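Local coordinates for uncharacterized protein Atu1656 (PDB 2OJH), which is of unknown function but folds as a six-bladed beta-propeller of the TolB family, and may therefore take part in protein-protein recognition, at residues D89-A100 against Y132-G140; H223-V234 against T273-G283. All coordinates share one frame; numbering follows the deposited sequence. Where two conformers were deposited one is given.

Interaction 1. Residues D89-A100 against Y132-G140; sequences DHGISPDGALYA and YWHGWSPDG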
# COMPACT_ATOMS: atom_id res chain seq x y z
N ASP A 89 4.24 -1.41 -4.90
CA ASP A 89 3.04 -0.58 -4.97
C ASP A 89 2.13 -1.18 -6.01
O ASP A 89 2.36 -1.03 -7.21
CB ASP A 89 3.42 0.86 -5.35
CG ASP A 89 4.43 1.48 -4.42
OD1 ASP A 89 4.36 1.32 -3.17
OD2 ASP A 89 5.32 2.21 -4.93
N HIS A 90 1.10 -1.89 -5.54
CA HIS A 90 0.26 -2.70 -6.43
C HIS A 90 -1.05 -2.96 -5.71
O HIS A 90 -1.15 -2.76 -4.52
CB HIS A 90 0.95 -4.03 -6.82
CG HIS A 90 1.55 -4.79 -5.65
ND1 HIS A 90 0.79 -5.53 -4.77
CD2 HIS A 90 2.84 -4.93 -5.26
CE1 HIS A 90 1.59 -6.07 -3.86
NE2 HIS A 90 2.83 -5.73 -4.14
N GLY A 91 -2.06 -3.45 -6.40
CA GLY A 91 -3.32 -3.63 -5.70
C GLY A 91 -4.27 -4.40 -6.57
O GLY A 91 -3.91 -4.78 -7.69
N ILE A 92 -5.45 -4.67 -6.02
CA ILE A 92 -6.46 -5.53 -6.66
C ILE A 92 -7.77 -4.73 -6.70
O ILE A 92 -8.09 -3.99 -5.72
CB ILE A 92 -6.65 -6.85 -5.88
CG1 ILE A 92 -5.31 -7.59 -5.64
CG2 ILE A 92 -7.61 -7.78 -6.59
CD1 ILE A 92 -5.48 -8.84 -4.74
N SER A 93 -8.47 -4.78 -7.82
CA SER A 93 -9.69 -4.00 -7.99
C SER A 93 -10.78 -4.59 -7.11
O SER A 93 -10.74 -5.79 -6.80
CB SER A 93 -10.15 -4.06 -9.46
OG SER A 93 -10.47 -5.39 -9.77
N PRO A 94 -11.77 -3.78 -6.71
CA PRO A 94 -12.77 -4.26 -5.75
C PRO A 94 -13.52 -5.48 -6.27
O PRO A 94 -13.89 -6.38 -5.49
CB PRO A 94 -13.72 -3.06 -5.62
CG PRO A 94 -12.86 -1.85 -5.91
CD PRO A 94 -12.00 -2.37 -7.08
N ASP A 95 -13.71 -5.56 -7.58
CA ASP A 95 -14.42 -6.71 -8.13
C ASP A 95 -13.49 -7.91 -8.33
O ASP A 95 -13.92 -8.99 -8.74
CB ASP A 95 -15.19 -6.34 -9.40
CG ASP A 95 -14.30 -6.16 -10.63
OD1 ASP A 95 -13.08 -6.04 -10.49
OD2 ASP A 95 -14.84 -6.14 -11.76
N GLY A 96 -12.21 -7.71 -8.03
CA GLY A 96 -11.23 -8.79 -8.11
C GLY A 96 -10.71 -9.17 -9.49
O GLY A 96 -9.84 -10.06 -9.57
N ALA A 97 -11.22 -8.53 -10.55
CA ALA A 97 -10.84 -8.88 -11.92
C ALA A 97 -9.55 -8.25 -12.46
O ALA A 97 -9.06 -8.68 -13.50
CB ALA A 97 -12.01 -8.62 -12.91
N LEU A 98 -9.02 -7.23 -11.77
CA LEU A 98 -7.83 -6.53 -12.25
C LEU A 98 -6.79 -6.35 -11.18
O LEU A 98 -7.13 -6.16 -10.01
CB LEU A 98 -8.18 -5.12 -12.77
CG LEU A 98 -9.06 -5.00 -14.01
CD1 LEU A 98 -9.34 -3.56 -14.31
CD2 LEU A 98 -8.50 -5.71 -15.28
N TYR A 99 -5.53 -6.37 -11.61
CA TYR A 99 -4.40 -5.96 -10.80
C TYR A 99 -3.85 -4.63 -11.32
O TYR A 99 -3.86 -4.36 -12.51
CB TYR A 99 -3.28 -7.01 -10.87
CG TYR A 99 -3.56 -8.35 -10.22
CD1 TYR A 99 -4.63 -8.54 -9.34
CD2 TYR A 99 -2.71 -9.43 -10.46
CE1 TYR A 99 -4.87 -9.79 -8.74
CE2 TYR A 99 -2.94 -10.69 -9.88
CZ TYR A 99 -4.01 -10.86 -9.01
OH TYR A 99 -4.23 -12.09 -8.43
N ALA A 100 -3.36 -3.81 -10.41
CA ALA A 100 -2.61 -2.64 -10.78
C ALA A 100 -1.19 -2.84 -10.26
O ALA A 100 -1.00 -3.26 -9.08
CB ALA A 100 -3.25 -1.41 -10.18
N TYR A 132 3.57 5.91 -8.65
CA TYR A 132 3.55 4.74 -7.75
C TYR A 132 2.12 4.41 -7.32
O TYR A 132 1.50 5.18 -6.60
CB TYR A 132 4.44 5.01 -6.54
CG TYR A 132 5.85 5.36 -6.94
CD1 TYR A 132 6.82 4.35 -7.13
CD2 TYR A 132 6.23 6.69 -7.15
CE1 TYR A 132 8.13 4.68 -7.49
CE2 TYR A 132 7.50 7.01 -7.54
CZ TYR A 132 8.45 5.99 -7.70
OH TYR A 132 9.73 6.34 -8.07
N TRP A 133 1.57 3.30 -7.80
CA TRP A 133 0.18 2.93 -7.52
C TRP A 133 -0.08 2.67 -6.02
O TRP A 133 0.68 1.93 -5.37
CB TRP A 133 -0.21 1.72 -8.34
CG TRP A 133 -1.70 1.52 -8.27
CD1 TRP A 133 -2.63 1.96 -9.16
CD2 TRP A 133 -2.43 0.89 -7.20
NE1 TRP A 133 -3.90 1.60 -8.74
CE2 TRP A 133 -3.79 0.94 -7.54
CE3 TRP A 133 -2.06 0.23 -6.03
CZ2 TRP A 133 -4.78 0.42 -6.70
CZ3 TRP A 133 -3.06 -0.27 -5.19
CH2 TRP A 133 -4.39 -0.18 -5.54
N HIS A 134 -1.17 3.23 -5.47
CA HIS A 134 -1.38 3.16 -4.02
C HIS A 134 -2.81 2.87 -3.50
O HIS A 134 -2.94 2.40 -2.37
CB HIS A 134 -0.79 4.36 -3.32
CG HIS A 134 0.65 4.19 -2.95
ND1 HIS A 134 1.06 3.40 -1.89
CD2 HIS A 134 1.78 4.72 -3.49
CE1 HIS A 134 2.39 3.44 -1.81
NE2 HIS A 134 2.84 4.22 -2.78
N GLY A 135 -3.85 3.04 -4.31
CA GLY A 135 -5.22 2.68 -3.86
C GLY A 135 -6.26 2.68 -4.98
O GLY A 135 -6.16 3.50 -5.90
N TRP A 136 -7.23 1.76 -4.91
CA TRP A 136 -8.33 1.71 -5.87
C TRP A 136 -9.58 2.33 -5.25
O TRP A 136 -9.91 2.02 -4.11
CB TRP A 136 -8.64 0.26 -6.27
CG TRP A 136 -9.00 0.07 -7.73
CD1 TRP A 136 -10.04 0.64 -8.40
CD2 TRP A 136 -8.32 -0.77 -8.66
NE1 TRP A 136 -10.04 0.21 -9.72
CE2 TRP A 136 -8.98 -0.65 -9.90
CE3 TRP A 136 -7.20 -1.61 -8.57
CZ2 TRP A 136 -8.57 -1.35 -11.03
CZ3 TRP A 136 -6.78 -2.30 -9.70
CH2 TRP A 136 -7.46 -2.17 -10.92
N SER A 137 -10.30 3.16 -6.01
CA SER A 137 -11.52 3.79 -5.51
C SER A 137 -12.55 2.70 -5.18
O SER A 137 -12.63 1.68 -5.89
CB SER A 137 -12.08 4.82 -6.50
OG SER A 137 -12.67 4.20 -7.61
N PRO A 138 -13.33 2.89 -4.09
CA PRO A 138 -14.36 1.91 -3.74
C PRO A 138 -15.27 1.52 -4.92
O PRO A 138 -15.64 0.34 -5.03
CB PRO A 138 -15.16 2.64 -2.65
CG PRO A 138 -14.10 3.46 -1.97
CD PRO A 138 -13.28 3.98 -3.11
N ASP A 139 -15.62 2.46 -5.79
CA ASP A 139 -16.48 2.13 -6.93
C ASP A 139 -15.72 1.49 -8.11
O ASP A 139 -16.31 1.24 -9.16
CB ASP A 139 -17.32 3.34 -7.39
CG ASP A 139 -16.49 4.50 -7.97
OD1 ASP A 139 -15.25 4.40 -8.12
OD2 ASP A 139 -17.09 5.55 -8.30
N GLY A 140 -14.41 1.28 -7.93
CA GLY A 140 -13.55 0.67 -8.95
C GLY A 140 -13.18 1.51 -10.17
O GLY A 140 -12.39 1.06 -11.01
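Two neighbouring blades of the beta-propeller meet where Trp136 and Trp133, on innermost strand 131-136, pack against the first hairpin of the preceding blade, whose tip is a Ser-Pro-Asp-Gly type I turn like that of 137-140, which belongs to a WD40-like (PD40) repeat. One face of the Trp136 indole lies against this turn: Ser93 CB sits 3.5 Å from the centroid of the six-membered ring, 9° off the normal, and Pro94 CD covers the five-membered ring of the same face. Leu98 CB comes within 3.6 Å of Trp136 CH2, while Ala100 CB touches Trp136 CZ3. The indole is fixed in rotation by its own segment, since Trp136 NE1 donates in the ring plane to Gly140 O at 2.8 Å. The turn it packs on is braced: Asp95 OD1 accepts from Ser93 OG and from Ala97 N, the latter closing an Asx turn. With CG anti to the backbone N (chi1 -169°), Trp133 brings its indole up to the hairpin, Ala100 CB over one face of its five-membered ring and the His90 and Gly91 backbone meeting its six-membered ring obliquely on that same side. Gly135 N lies over the opposite face, toward its rim. Beyond it the segments draw together at Asp89 without a hydrogen bond; the Asp89 carboxylate lies 44° from the His134 ring plane, with Asp89 OD1 3.2 Å from His134 CE1.

Interaction 2. Residues H223-V234 against T273-G283; sequences HPSPSGDKVVFV and TMNSPNWSPDG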
# COMPACT_ATOMS: atom_id res chain seq x y z
N HIS A 223 -3.59 2.74 5.63
CA HIS A 223 -4.64 1.99 5.00
C HIS A 223 -5.92 2.01 5.83
O HIS A 223 -5.99 1.39 6.88
CB HIS A 223 -4.16 0.55 4.70
CG HIS A 223 -2.87 0.51 3.95
ND1 HIS A 223 -2.74 0.99 2.66
CD2 HIS A 223 -1.63 0.09 4.31
CE1 HIS A 223 -1.50 0.83 2.25
NE2 HIS A 223 -0.81 0.27 3.22
N PRO A 224 -6.92 2.79 5.39
CA PRO A 224 -8.26 2.70 5.95
C PRO A 224 -8.90 1.30 5.77
O PRO A 224 -8.86 0.72 4.67
CB PRO A 224 -9.05 3.76 5.18
CG PRO A 224 -8.04 4.69 4.62
CD PRO A 224 -6.81 3.84 4.36
N SER A 225 -9.46 0.78 6.86
CA SER A 225 -10.15 -0.51 6.84
C SER A 225 -11.42 -0.42 5.98
O SER A 225 -12.13 0.59 6.04
CB SER A 225 -10.52 -0.90 8.28
OG SER A 225 -11.41 -2.00 8.32
N PRO A 226 -11.72 -1.48 5.20
CA PRO A 226 -13.01 -1.46 4.48
C PRO A 226 -14.25 -1.34 5.37
O PRO A 226 -15.36 -1.03 4.87
CB PRO A 226 -13.03 -2.80 3.74
CG PRO A 226 -11.87 -3.57 4.21
CD PRO A 226 -10.93 -2.69 4.94
N SER A 227 -14.09 -1.55 6.67
CA SER A 227 -15.21 -1.49 7.58
C SER A 227 -15.47 -0.08 8.08
O SER A 227 -16.48 0.18 8.76
CB SER A 227 -15.02 -2.49 8.72
OG SER A 227 -15.05 -3.81 8.21
N GLY A 228 -14.56 0.83 7.74
CA GLY A 228 -14.75 2.26 7.94
C GLY A 228 -14.57 2.79 9.33
O GLY A 228 -15.01 3.92 9.62
N ASP A 229 -13.92 2.03 10.21
CA ASP A 229 -13.73 2.50 11.59
C ASP A 229 -12.26 2.77 11.96
O ASP A 229 -11.99 3.46 12.94
CB ASP A 229 -14.39 1.55 12.63
CG ASP A 229 -13.83 0.11 12.58
OD1 ASP A 229 -13.44 -0.35 11.50
OD2 ASP A 229 -13.80 -0.55 13.64
N LYS A 230 -11.33 2.20 11.20
CA LYS A 230 -9.92 2.16 11.61
C LYS A 230 -8.98 2.39 10.45
O LYS A 230 -9.29 2.09 9.28
CB LYS A 230 -9.58 0.79 12.24
CG LYS A 230 -10.26 0.43 13.58
CD LYS A 230 -9.79 1.34 14.70
CE LYS A 230 -10.39 0.92 16.05
NZ LYS A 230 -10.20 1.95 17.13
N VAL A 231 -7.81 2.92 10.79
CA VAL A 231 -6.69 3.05 9.87
C VAL A 231 -5.47 2.38 10.52
O VAL A 231 -5.12 2.71 11.67
CB VAL A 231 -6.36 4.58 9.64
CG1 VAL A 231 -5.07 4.76 8.84
CG2 VAL A 231 -7.57 5.30 8.97
N VAL A 232 -4.81 1.51 9.75
CA VAL A 232 -3.54 0.90 10.18
C VAL A 232 -2.39 1.62 9.45
O VAL A 232 -2.55 2.11 8.33
CB VAL A 232 -3.53 -0.66 9.89
CG1 VAL A 232 -3.51 -0.94 8.41
CG2 VAL A 232 -2.37 -1.37 10.58
N PHE A 233 -1.22 1.71 10.09
CA PHE A 233 -0.11 2.44 9.50
C PHE A 233 1.14 2.06 10.28
O PHE A 233 1.05 1.34 11.28
CB PHE A 233 -0.35 3.97 9.46
CG PHE A 233 -0.45 4.63 10.83
CD1 PHE A 233 -1.64 4.61 11.53
CD2 PHE A 233 0.63 5.33 11.37
CE1 PHE A 233 -1.75 5.24 12.78
CE2 PHE A 233 0.53 5.94 12.64
CZ PHE A 233 -0.64 5.89 13.32
N VAL A 234 2.31 2.45 9.77
CA VAL A 234 3.58 2.17 10.44
C VAL A 234 4.18 3.48 10.96
O VAL A 234 4.16 4.48 10.25
CB VAL A 234 4.58 1.56 9.47
CG1 VAL A 234 5.98 1.45 10.09
CG2 VAL A 234 4.10 0.18 8.98
N THR A 273 6.77 -4.04 4.68
CA THR A 273 5.83 -4.49 5.71
C THR A 273 4.38 -4.36 5.22
O THR A 273 3.59 -5.31 5.30
CB THR A 273 6.09 -3.75 7.07
OG1 THR A 273 7.35 -4.18 7.57
CG2 THR A 273 5.03 -4.07 8.12
N MSE A 274 4.01 -3.18 4.70
CA MSE A 274 2.63 -2.97 4.24
C MSE A 274 2.52 -1.81 3.23
O MSE A 274 1.67 -0.92 3.41
CB MSE A 274 1.65 -2.75 5.42
CG MSE A 274 1.93 -1.54 6.24
SE MSE A 274 0.61 -1.28 7.68
CE MSE A 274 0.89 -3.02 8.60
N ASN A 275 3.34 -1.80 2.17
CA ASN A 275 3.29 -0.59 1.31
C ASN A 275 1.92 -0.38 0.70
O ASN A 275 1.48 0.77 0.52
CB ASN A 275 4.32 -0.63 0.17
CG ASN A 275 5.70 -0.68 0.67
OD1 ASN A 275 6.17 -1.74 1.09
ND2 ASN A 275 6.38 0.47 0.68
N SER A 276 1.27 -1.48 0.35
CA SER A 276 0.06 -1.44 -0.45
C SER A 276 -1.19 -1.82 0.38
O SER A 276 -1.05 -2.38 1.49
CB SER A 276 0.20 -2.39 -1.63
OG SER A 276 1.11 -1.85 -2.57
N PRO A 277 -2.40 -1.50 -0.13
CA PRO A 277 -3.63 -1.76 0.65
C PRO A 277 -3.71 -3.20 1.14
O PRO A 277 -3.68 -4.14 0.32
CB PRO A 277 -4.75 -1.43 -0.31
CG PRO A 277 -4.17 -0.45 -1.29
CD PRO A 277 -2.69 -0.84 -1.42
N ASN A 278 -3.73 -3.40 2.46
CA ASN A 278 -3.54 -4.76 3.02
C ASN A 278 -4.69 -5.43 3.83
O ASN A 278 -4.48 -6.44 4.50
CB ASN A 278 -2.29 -4.73 3.88
CG ASN A 278 -2.40 -3.74 4.99
OD1 ASN A 278 -3.14 -2.75 4.88
ND2 ASN A 278 -1.71 -4.00 6.09
N TRP A 279 -5.90 -4.87 3.77
CA TRP A 279 -6.99 -5.34 4.64
C TRP A 279 -7.69 -6.48 3.97
O TRP A 279 -7.91 -6.47 2.73
CB TRP A 279 -8.01 -4.22 4.90
CG TRP A 279 -7.55 -3.16 5.89
CD1 TRP A 279 -6.93 -1.98 5.62
CD2 TRP A 279 -7.67 -3.24 7.31
NE1 TRP A 279 -6.66 -1.30 6.80
CE2 TRP A 279 -7.13 -2.05 7.85
CE3 TRP A 279 -8.22 -4.19 8.18
CZ2 TRP A 279 -7.09 -1.82 9.23
CZ3 TRP A 279 -8.19 -3.95 9.55
CH2 TRP A 279 -7.63 -2.78 10.06
N SER A 280 -8.07 -7.46 4.77
CA SER A 280 -9.10 -8.43 4.38
C SER A 280 -10.38 -7.68 3.99
O SER A 280 -10.67 -6.60 4.53
CB SER A 280 -9.41 -9.32 5.59
OG SER A 280 -10.53 -10.12 5.32
N PRO A 281 -11.16 -8.25 3.06
CA PRO A 281 -12.40 -7.58 2.67
C PRO A 281 -13.38 -7.45 3.83
O PRO A 281 -14.24 -6.57 3.79
CB PRO A 281 -12.97 -8.49 1.57
CG PRO A 281 -12.34 -9.80 1.79
CD PRO A 281 -10.97 -9.52 2.33
N ASP A 282 -13.25 -8.29 4.86
CA ASP A 282 -14.11 -8.20 6.05
C ASP A 282 -13.73 -7.08 7.03
O ASP A 282 -14.46 -6.84 7.99
CB ASP A 282 -14.21 -9.54 6.79
CG ASP A 282 -12.89 -9.98 7.46
OD1 ASP A 282 -11.98 -9.15 7.77
OD2 ASP A 282 -12.76 -11.21 7.71
N GLY A 283 -12.58 -6.44 6.82
CA GLY A 283 -12.17 -5.32 7.68
C GLY A 283 -11.77 -5.68 9.11
O GLY A 283 -11.56 -4.78 9.94
O HOH W 1 -15.19 -5.35 10.17
O HOH W 2 -16.11 -4.73 5.97
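Hydrogen bonds given by two rings set the arrangement of His223 and Trp279 at this blade-to-blade junction of the propeller, where the 223-234 hairpin meets the chain that leads into strand 285-291. Trp279 NE1 donates to His223 O at 2.8 Å, approaching from above the carbonyl plane, while Val232 N reaches the same oxygen from the opposite face. His223 NE2 in turn gives a fairly straight bond (160°) to Met274 O, 2.8 Å away and close to the imidazole plane; the other ring nitrogen, ND1, is hydrogen-bonded to the Asp179 carboxylate. At the hairpin tip, Ser225 OG makes a weak bond to Gly283 O and also accepts from Ser227 N in an ST turn. In one of the two conformers of Ser227, a water appears to join its OG to Asp282 O, and a second water bonds Ser227 OG and, weakly, Pro281 O.

Over the ring faces, Ser225 CA stands 3.5 Å from the centroid of the Trp279 five-membered ring, with Ser225 CB over the same indole, and Pro277 CA lies over the imidazole of His223. Aliphatic packing completes the contact: Pro226 CD presses on Trp279 CB at 3.3 Å, and Val232 CG1 meets Trp279 CZ2. The selenomethionine side chain of Met274, bent at chi3 (58°), lies against Val232 CG2 and Val234 CG2.

With both nitrogens of His223 engaged, its ring is held against rotation. A proton on NE2, together with the Asp179 carboxylate at ND1, suggests that the imidazole could carry some positive charge, buried though it is.

Overall arrangement
After strands 22-28 and 33-40, the chain builds the blade of strands 45-49 to 76-77, then begins the next with hairpin 89-100. Interaction 1 closes a loop of 31 residues, most of that blade's outer part, by bringing up 132-140 of the following blade. Past the blades of 131-136 to 165-167 and 175-180 to 209-211, interaction 2 brings the loop before strand 285-291 against the hairpin of the blade of 217-224 to 262-267, across 38 residues. The loops follow in series and neither nest nor cross. The contact centres lie about 13 Å apart, yet near the propeller's middle Ser276 OG lies 3.0 Å from His90 N, probably hydrogen-bonded, and Pro277 CG packs on His134 O.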